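Local structure of encapsidation protein (Bacillus phage phi29, 5HD9) at residues A[18-23]-A[155-160]. The protein probably hydrolyses ATP, through its N-terminal P-loop NTPase domain, to drive the packaging of viral DNA. Numbering follows the deposited sequence.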
ATOM      1  N   PHE A  18       7.043   4.627   2.605  1.00 10.66           N
ATOM      2  CA  PHE A  18       6.816   5.333   1.347  1.00 11.27           C
ATOM      3  C   PHE A  18       7.861   4.920   0.312  1.00 11.85           C
ATOM      4  O   PHE A  18       9.042   5.215   0.467  1.00 15.24           O
ATOM      5  CB  PHE A  18       6.864   6.849   1.557  1.00 13.38           C
ATOM      6  CG  PHE A  18       5.989   7.338   2.679  1.00 12.27           C
ATOM      7  CD1 PHE A  18       6.492   7.459   3.962  1.00 12.40           C
ATOM      8  CD2 PHE A  18       4.670   7.688   2.447  1.00 13.48           C
ATOM      9  CE1 PHE A  18       5.694   7.911   4.997  1.00 10.85           C
ATOM     10  CE2 PHE A  18       3.867   8.140   3.480  1.00 14.02           C
ATOM     11  CZ  PHE A  18       4.385   8.252   4.756  1.00 11.64           C
ATOM     12  N   VAL A  19       7.420   4.236  -0.742  1.00 11.62           N
ATOM     13  CA  VAL A  19       8.303   3.868  -1.845  1.00 12.65           C
ATOM     14  C   VAL A  19       7.987   4.763  -3.037  1.00 15.24           C
ATOM     15  O   VAL A  19       6.878   4.721  -3.576  1.00 15.09           O
ATOM     16  CB  VAL A  19       8.148   2.389  -2.235  1.00 13.30           C
ATOM     17  CG1 VAL A  19       9.259   1.974  -3.190  1.00 14.44           C
ATOM     18  CG2 VAL A  19       8.165   1.505  -0.990  1.00 11.89           C
ATOM     19  N   ILE A  20       8.959   5.578  -3.438  1.00 15.20           N
ATOM     20  CA  ILE A  20       8.718   6.622  -4.429  1.00 17.80           C
ATOM     21  C   ILE A  20       9.737   6.585  -5.562  1.00 21.67           C
ATOM     22  O   ILE A  20      10.761   5.905  -5.475  1.00 21.64           O
ATOM     23  CB  ILE A  20       8.728   8.017  -3.772  1.00 20.85           C
ATOM     24  CG1 ILE A  20      10.108   8.332  -3.183  1.00 19.26           C
ATOM     25  CG2 ILE A  20       7.646   8.087  -2.694  1.00 21.56           C
ATOM     26  CD1 ILE A  20      10.223   9.727  -2.595  1.00 18.42           C
ATOM     27  N   GLY A  21       9.444   7.320  -6.629  1.00 22.04           N
ATOM     28  CA  GLY A  21      10.239   7.259  -7.839  1.00 26.11           C
ATOM     29  C   GLY A  21      10.064   5.918  -8.522  1.00 29.42           C
ATOM     30  O   GLY A  21      10.773   5.596  -9.475  1.00 32.84           O
ATOM     31  N   ALA A  22       9.116   5.133  -8.016  1.00 30.42           N
ATOM     32  CA  ALA A  22       8.874   3.782  -8.499  1.00 34.26           C
ATOM     33  C   ALA A  22       8.515   3.789  -9.975  1.00 46.63           C
ATOM     34  O   ALA A  22       7.453   4.267 -10.360  1.00 56.45           O
ATOM     35  CB  ALA A  22       7.762   3.125  -7.686  1.00 28.16           C
ATOM     36  N   ARG A  23       9.402   3.261 -10.807  1.00 44.38           N
ATOM     37  CA  ARG A  23       9.119   3.184 -12.231  1.00 43.88           C
ATOM     38  C   ARG A  23       8.393   1.879 -12.530  1.00 46.97           C
ATOM     39  O   ARG A  23       8.689   0.834 -11.943  1.00 46.28           O
ATOM     40  CB  ARG A  23      10.406   3.330 -13.036  1.00 41.03           C
ATOM     41  CG  ARG A  23      10.906   4.764 -13.012  1.00 42.13           C
ATOM     42  CD  ARG A  23      12.346   4.894 -13.452  1.00 42.75           C
ATOM     43  NE  ARG A  23      12.478   5.045 -14.898  1.00 43.42           N
ATOM     44  CZ  ARG A  23      13.467   4.526 -15.621  1.00 40.32           C
ATOM     45  NH1 ARG A  23      14.413   3.798 -15.041  1.00 37.82           N
ATOM     46  NH2 ARG A  23      13.505   4.727 -16.928  1.00 44.36           N
ATOM     47  N   ASN A 155       4.855   6.622  -8.400  1.00 20.69           N
ATOM     48  CA  ASN A 155       5.822   6.778  -9.476  1.00 24.81           C
ATOM     49  C   ASN A 155       6.447   8.163  -9.411  1.00 24.88           C
ATOM     50  O   ASN A 155       7.482   8.425 -10.023  1.00 26.60           O
ATOM     51  CB  ASN A 155       5.169   6.555 -10.844  1.00 31.39           C
ATOM     52  CG  ASN A 155       4.456   5.217 -10.947  1.00 44.74           C
ATOM     53  OD1 ASN A 155       3.280   5.160 -11.306  1.00 49.07           O
ATOM     54  ND2 ASN A 155       5.164   4.135 -10.642  1.00 50.65           N
ATOM     55  N   ALA A 156       5.803   9.051  -8.661  1.00 23.71           N
ATOM     56  CA  ALA A 156       6.305  10.402  -8.471  1.00 24.37           C
ATOM     57  C   ALA A 156       7.345  10.425  -7.367  1.00 24.36           C
ATOM     58  O   ALA A 156       7.556   9.436  -6.665  1.00 24.08           O
ATOM     59  CB  ALA A 156       5.171  11.352  -8.141  1.00 26.30           C
ATOM     60  N   VAL A 157       7.993  11.570  -7.217  1.00 27.33           N
ATOM     61  CA  VAL A 157       9.009  11.737  -6.194  1.00 31.26           C
ATOM     62  C   VAL A 157       8.928  13.192  -5.728  1.00 35.19           C
ATOM     63  O   VAL A 157       9.913  13.924  -5.688  1.00 41.59           O
ATOM     64  CB  VAL A 157      10.411  11.323  -6.739  1.00 33.36           C
ATOM     65  CG1 VAL A 157      10.707  12.018  -8.055  1.00 41.17           C
ATOM     66  CG2 VAL A 157      11.531  11.530  -5.707  1.00 30.17           C
ATOM     67  N   SER A 158       7.706  13.605  -5.403  1.00 31.92           N
ATOM     68  CA  SER A 158       7.477  14.877  -4.735  1.00 31.25           C
ATOM     69  C   SER A 158       7.873  14.727  -3.277  1.00 26.57           C
ATOM     70  O   SER A 158       7.155  14.119  -2.485  1.00 21.11           O
ATOM     71  CB  SER A 158       6.016  15.312  -4.852  1.00 32.25           C
ATOM     72  OG  SER A 158       5.776  16.482  -4.090  1.00 34.44           O
ATOM     73  N   VAL A 159       9.034  15.275  -2.942  1.00 29.07           N
ATOM     74  CA  VAL A 159       9.598  15.161  -1.606  1.00 33.86           C
ATOM     75  C   VAL A 159       8.846  16.081  -0.644  1.00 36.24           C
ATOM     76  O   VAL A 159       9.014  16.003   0.574  1.00 40.12           O
ATOM     77  CB  VAL A 159      11.108  15.496  -1.638  1.00 43.44           C
ATOM     78  CG1 VAL A 159      11.736  15.387  -0.256  1.00 53.31           C
ATOM     79  CG2 VAL A 159      11.825  14.582  -2.639  1.00 40.14           C
ATOM     80  N   VAL A 160       7.997  16.940  -1.199  1.00 35.78           N
ATOM     81  CA  VAL A 160       7.193  17.858  -0.405  1.00 33.54           C
ATOM     82  C   VAL A 160       5.720  17.594  -0.705  1.00 30.21           C
ATOM     83  O   VAL A 160       5.081  18.289  -1.493  1.00 36.88           O
ATOM     84  CB  VAL A 160       7.611  19.329  -0.687  1.00 44.30           C
ATOM     85  CG1 VAL A 160       6.568  20.349  -0.224  1.00 43.92           C
ATOM     86  CG2 VAL A 160       8.945  19.606  -0.008  1.00 46.37           C
TER
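The beginning of a probable P-loop (Walker A), G21 to R23, meets the loop that follows strand 149-153, and I20, G21 and A22 touch N155, A156 and V157. The main link is from G21 N to A156 O, at 2.8 Å; the donor stands well above the carbonyl plane rather than on a lone pair. The angle at its hydrogen is 163°. The same oxygen also lies 3.4 Å from I20 CB, against the residue that follows the strand end. G21 has a positive phi (69°), a backbone shape that glycine adopts easily, where the chain kinks on its way into the loop. A22 O accepts from N155 ND2, but the 2.3 Å between them is improbably short, and the exact placing of the amide is doubtful. N155 CA, 3.1 Å from A22 O, adds a CA-H...O contact to that carbonyl. Beside the G21 bond, I20 CD1 packs on V157 CG2 at 3.8 Å, the two side chains crossing at about a right angle; the extended chi2 of I20 (176°) carries its tip out to this methyl. Just upstream, V19 exchanges backbone hydrogen bonds with C152 and S154; the two chains stay side by side beyond their strand ends, but G21 N reaches A156 O rather than following the regular parallel ladder. Strand 149-153 is inserted between strands 16-19 and 109-115, the strand order characteristic of the ASCE P-loop NTPase fold.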